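Long-range contacts in PT26-6P (Thermococcus sp., PDB 2WB7), which is of unknown function but is encoded by a mobile extrachromosomal element of a euryarchaeon and is built from three domains with novel folds: residues 350-355 with 500-505; 382-387 with 491-496. All blocks are in the same frame, centred on the assembly; numbering follows the deposited sequence.

Contact 1. Residues 350-355 with 500-505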
# COMPACT_ATOMS: atom_id res chain seq x y z
N THR A 350 10.12 -8.78 25.38
CA THR A 350 9.21 -8.67 24.26
C THR A 350 8.25 -7.50 24.45
O THR A 350 7.56 -7.41 25.47
CB THR A 350 8.42 -9.98 24.09
OG1 THR A 350 9.33 -11.04 23.75
CG2 THR A 350 7.36 -9.84 23.01
N LEU A 351 8.20 -6.60 23.47
CA LEU A 351 7.26 -5.48 23.51
C LEU A 351 5.98 -5.77 22.74
O LEU A 351 4.87 -5.64 23.27
CB LEU A 351 7.91 -4.22 22.92
CG LEU A 351 7.00 -2.98 22.94
CD1 LEU A 351 6.83 -2.47 24.36
CD2 LEU A 351 7.52 -1.87 22.06
N ASP A 352 6.13 -6.14 21.47
CA ASP A 352 5.00 -6.48 20.63
C ASP A 352 5.52 -7.10 19.35
O ASP A 352 6.72 -7.36 19.23
CB ASP A 352 4.17 -5.24 20.32
CG ASP A 352 4.94 -4.20 19.48
OD1 ASP A 352 4.82 -2.99 19.79
OD2 ASP A 352 5.63 -4.56 18.51
N TYR A 353 4.63 -7.34 18.39
CA TYR A 353 5.01 -7.87 17.09
C TYR A 353 4.41 -7.02 15.96
O TYR A 353 3.34 -6.42 16.12
CB TYR A 353 4.49 -9.29 16.94
CG TYR A 353 5.20 -10.35 17.74
CD1 TYR A 353 5.03 -10.44 19.12
CD2 TYR A 353 5.99 -11.30 17.12
CE1 TYR A 353 5.66 -11.43 19.85
CE2 TYR A 353 6.62 -12.28 17.84
CZ TYR A 353 6.46 -12.34 19.20
OH TYR A 353 7.10 -13.33 19.89
N HIS A 354 5.09 -7.01 14.82
CA HIS A 354 4.59 -6.39 13.60
C HIS A 354 4.47 -7.47 12.53
O HIS A 354 5.21 -8.47 12.55
CB HIS A 354 5.57 -5.32 13.11
CG HIS A 354 5.53 -4.05 13.90
ND1 HIS A 354 5.38 -2.81 13.31
CD2 HIS A 354 5.64 -3.82 15.23
CE1 HIS A 354 5.38 -1.88 14.24
NE2 HIS A 354 5.55 -2.46 15.41
N ALA A 355 3.54 -7.29 11.61
CA ALA A 355 3.41 -8.22 10.49
C ALA A 355 3.88 -7.47 9.27
O ALA A 355 3.61 -6.27 9.14
CB ALA A 355 1.96 -8.67 10.33
N ASN A 500 8.83 2.49 24.79
CA ASN A 500 9.86 1.50 24.48
C ASN A 500 10.25 1.36 23.03
O ASN A 500 10.76 0.31 22.63
CB ASN A 500 9.49 0.13 25.01
CG ASN A 500 9.33 0.13 26.50
OD1 ASN A 500 8.41 0.75 27.02
ND2 ASN A 500 10.25 -0.54 27.20
N GLY A 501 10.03 2.40 22.24
CA GLY A 501 10.57 2.42 20.89
C GLY A 501 9.67 1.91 19.79
O GLY A 501 10.14 1.54 18.72
N ASP A 502 8.36 1.89 20.03
CA ASP A 502 7.44 1.57 18.97
C ASP A 502 6.32 2.58 18.93
O ASP A 502 5.19 2.28 19.26
CB ASP A 502 6.87 0.18 19.15
CG ASP A 502 6.13 -0.31 17.92
OD1 ASP A 502 5.95 0.51 17.00
OD2 ASP A 502 5.74 -1.50 17.89
N LEU A 503 6.65 3.79 18.49
CA LEU A 503 5.67 4.85 18.46
C LEU A 503 4.63 4.65 17.36
O LEU A 503 3.50 5.14 17.45
CB LEU A 503 6.39 6.19 18.30
CG LEU A 503 5.51 7.42 18.19
CD1 LEU A 503 4.42 7.51 19.30
CD2 LEU A 503 6.42 8.67 18.15
N GLU A 504 5.01 3.93 16.31
CA GLU A 504 4.07 3.68 15.22
C GLU A 504 2.90 2.86 15.73
O GLU A 504 1.75 3.28 15.61
CB GLU A 504 4.73 2.94 14.06
CG GLU A 504 5.97 3.64 13.49
CD GLU A 504 7.30 3.13 14.11
OE1 GLU A 504 7.27 2.46 15.18
OE2 GLU A 504 8.38 3.43 13.52
N GLN A 505 3.19 1.69 16.30
CA GLN A 505 2.11 0.85 16.82
C GLN A 505 1.35 1.54 17.96
O GLN A 505 0.15 1.32 18.15
CB GLN A 505 2.61 -0.54 17.21
CG GLN A 505 1.47 -1.53 17.42
CD GLN A 505 1.92 -2.98 17.45
OE1 GLN A 505 2.35 -3.54 16.43
NE2 GLN A 505 1.80 -3.60 18.62
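The imidazole of His354 points its NE2 edge at the carboxylate of Asp502, a compact example of how a strand of one domain can be joined to a helix start in another. The hydrogen bond from His354 NE2 to Asp502 OD2 is 2.7 Å long and nearly straight (169° at the hydrogen). The acceptor lies in the ring plane, and the oxygen is met on its syn side, the donor somewhat tilted from the carboxylate plane. Asp502 reaches across because its CG stands anti to the backbone N (chi1 -168°), and both oxygens of its carboxylate are used. The residue is the N-cap of helix 503-523, and Asp502 OD1 accepts from Gln505 N, 3.1 Å away, from above the plane of the group. The side chain of Gln505 runs past His354 in the opposite direction and lays its amide over one face of the ring, toward the rim, with the two planes 23° apart. Asp352 comes from the strand on another side, its OD1 2.6 Å from Asp502 OD2, with the two carboxylates turned steeply against each other. Beyond the polar cluster, the branches of Leu351 divide the work: CD2 rests on Asp502 CB at 3.6 Å and CD1 on Asn500 CB at 3.8 Å. Leu351 and Asp352 form a classic beta bulge opposite Val313, and both turn their side chains toward the helix start. The contact fastens the start of strand 350-364, inside the sheet of the second immunoglobulin-like domain, to the turn between two helices of the helical domain. Since His354 ND1 is hydrogen-bonded to Glu378, the imidazole bridges two carboxylates, which would probably stabilise its protonated form; two acidic groups gathered in this buried place may shift the ionisation of one.

Contact 2. Residues 382-387 with 491-496; sequences SVLSNT and YVNAAR
The CD2 methyl of Leu384 lies against the amide of Asn493, and the asparagine gives a worked example of one amide serving a backbone at both of its ends. Asn493 CB lies 4.0 Å from Leu384 CD2, and the same methyl comes closer to Asn493 CG, at 3.5 Å, the two side chains crossing at about a right angle. With CG anti to the carbonyl carbon (chi1 -82°), the amide leaves the helix toward the loop. Asn493 OD1 then accepts from Ser385 N at 3.0 Å. This bond lies in the carbonyl plane, on a lone pair, with a C=O...N angle of 140°. Asn493 OD1 has a second, weak donor in its own helix, Arg496 NH2 at 3.4 Å, and lies in the plane of that guanidinium, at its edge; Arg496 gives its NH1 to Leu351 O. Here a loop leaving the last strand of the second immunoglobulin-like domain runs along helix 471-499 of the helical domain, and the helix reads the backbone of Ser385 through the asparagine. The other arm of the amide is hydrogen-bonded to Asp489 O, and Asn493 ND2 also donates to a water O, 3.3 Å away. That water in turn donates to Ser385 O at 2.7 Å and is hydrogen-bonded to Thr387 OG1. Thus the N-H of Ser385 is held directly and its carbonyl through the solvent molecule. An alanine in place of Asn493 is likely to leave Ser385 N and the water without their helix partner and open a gap beside the Leu384 methyl. Ser385 turns its CB over one face of the Arg496 guanidinium, 3.5 Å from NH2, while the methyl CG2 of Thr387 lies near Asn493 ND2 and Val492.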
# COMPACT_ATOMS: atom_id res chain seq x y z
N SER A 382 -2.19 -4.46 15.75
CA SER A 382 -1.54 -4.12 17.00
C SER A 382 -1.61 -5.33 17.91
O SER A 382 -2.66 -5.99 18.00
CB SER A 382 -2.23 -2.94 17.66
OG SER A 382 -1.73 -2.78 18.98
N VAL A 383 -0.50 -5.65 18.57
CA VAL A 383 -0.51 -6.76 19.50
C VAL A 383 -0.65 -6.22 20.90
O VAL A 383 0.18 -5.45 21.35
CB VAL A 383 0.73 -7.59 19.38
CG1 VAL A 383 0.68 -8.70 20.40
CG2 VAL A 383 0.86 -8.15 17.95
N LEU A 384 -1.72 -6.60 21.59
CA LEU A 384 -1.99 -6.08 22.93
C LEU A 384 -1.39 -6.98 24.00
O LEU A 384 -1.14 -8.17 23.77
CB LEU A 384 -3.50 -5.97 23.16
CG LEU A 384 -4.26 -5.10 22.17
CD1 LEU A 384 -5.71 -5.35 22.30
CD2 LEU A 384 -3.96 -3.65 22.41
N SER A 385 -1.18 -6.42 25.19
CA SER A 385 -0.75 -7.21 26.35
C SER A 385 -1.93 -7.41 27.29
O SER A 385 -2.91 -6.66 27.24
CB SER A 385 0.39 -6.50 27.08
OG SER A 385 -0.09 -5.33 27.72
N ASN A 386 -1.87 -8.43 28.15
CA ASN A 386 -2.96 -8.67 29.07
C ASN A 386 -3.12 -7.54 30.10
O ASN A 386 -2.25 -7.33 30.92
CB ASN A 386 -2.82 -10.02 29.78
CG ASN A 386 -4.03 -10.33 30.67
OD1 ASN A 386 -4.94 -9.50 30.81
ND2 ASN A 386 -4.05 -11.53 31.25
N THR A 387 -4.23 -6.83 30.05
CA THR A 387 -4.47 -5.75 30.99
C THR A 387 -5.44 -6.11 32.13
O THR A 387 -5.72 -5.27 32.99
CB THR A 387 -4.96 -4.49 30.27
OG1 THR A 387 -5.94 -4.85 29.28
CG2 THR A 387 -3.80 -3.83 29.57
N TYR A 491 -5.02 2.90 25.63
CA TYR A 491 -4.11 3.99 26.00
C TYR A 491 -2.89 3.49 26.73
O TYR A 491 -1.77 3.96 26.51
CB TYR A 491 -4.83 5.05 26.84
CG TYR A 491 -5.49 6.12 26.00
CD1 TYR A 491 -6.80 6.47 26.21
CD2 TYR A 491 -4.79 6.76 24.98
CE1 TYR A 491 -7.40 7.44 25.46
CE2 TYR A 491 -5.38 7.73 24.21
CZ TYR A 491 -6.69 8.06 24.46
OH TYR A 491 -7.32 9.02 23.70
N VAL A 492 -3.11 2.50 27.58
CA VAL A 492 -2.03 1.94 28.37
C VAL A 492 -1.08 1.14 27.48
O VAL A 492 0.15 1.25 27.61
CB VAL A 492 -2.58 1.03 29.46
CG1 VAL A 492 -1.54 -0.01 29.84
CG2 VAL A 492 -3.05 1.87 30.68
N ASN A 493 -1.65 0.33 26.58
CA ASN A 493 -0.84 -0.27 25.53
C ASN A 493 -0.05 0.79 24.77
O ASN A 493 1.15 0.63 24.54
CB ASN A 493 -1.71 -1.08 24.58
CG ASN A 493 -2.03 -2.47 25.11
OD1 ASN A 493 -1.27 -3.42 24.91
ND2 ASN A 493 -3.16 -2.60 25.78
N ALA A 494 -0.72 1.88 24.40
CA ALA A 494 -0.08 2.93 23.62
C ALA A 494 1.13 3.56 24.36
O ALA A 494 2.25 3.64 23.83
CB ALA A 494 -1.09 3.98 23.21
N ALA A 495 0.89 4.00 25.60
CA ALA A 495 1.95 4.58 26.39
C ALA A 495 3.14 3.63 26.50
O ALA A 495 4.28 4.03 26.32
CB ALA A 495 1.43 4.96 27.76
N ARG A 496 2.85 2.37 26.79
CA ARG A 496 3.89 1.36 26.97
C ARG A 496 4.73 1.17 25.71
O ARG A 496 5.95 1.04 25.78
CB ARG A 496 3.27 0.03 27.39
CG ARG A 496 4.28 -1.11 27.61
CD ARG A 496 3.61 -2.45 27.99
NE ARG A 496 2.67 -2.93 26.97
CZ ARG A 496 2.98 -3.80 26.00
NH1 ARG A 496 4.20 -4.30 25.94
NH2 ARG A 496 2.05 -4.16 25.11
O HOH W 1 -5.06 -5.10 26.63

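From the N terminus, the chain passes through the first immunoglobulin-like domain before reaching strand 350-364, where contact 1 opens. Strand 370-379 follows, and the loop at 382-387 opens contact 2 on the way into the helical domain. The long helices then return the chain to 491-496, which closes contact 2; the turn after helix 471-499 and the first residues of helix 503-523 close contact 1 soon after. Contact 2 is therefore nested inside the loop of contact 1, their centres about 10 Å apart. Tyr353 of contact 1 packs against Val383 of contact 2, so strand, linker and the last two helices meet at one domain junction.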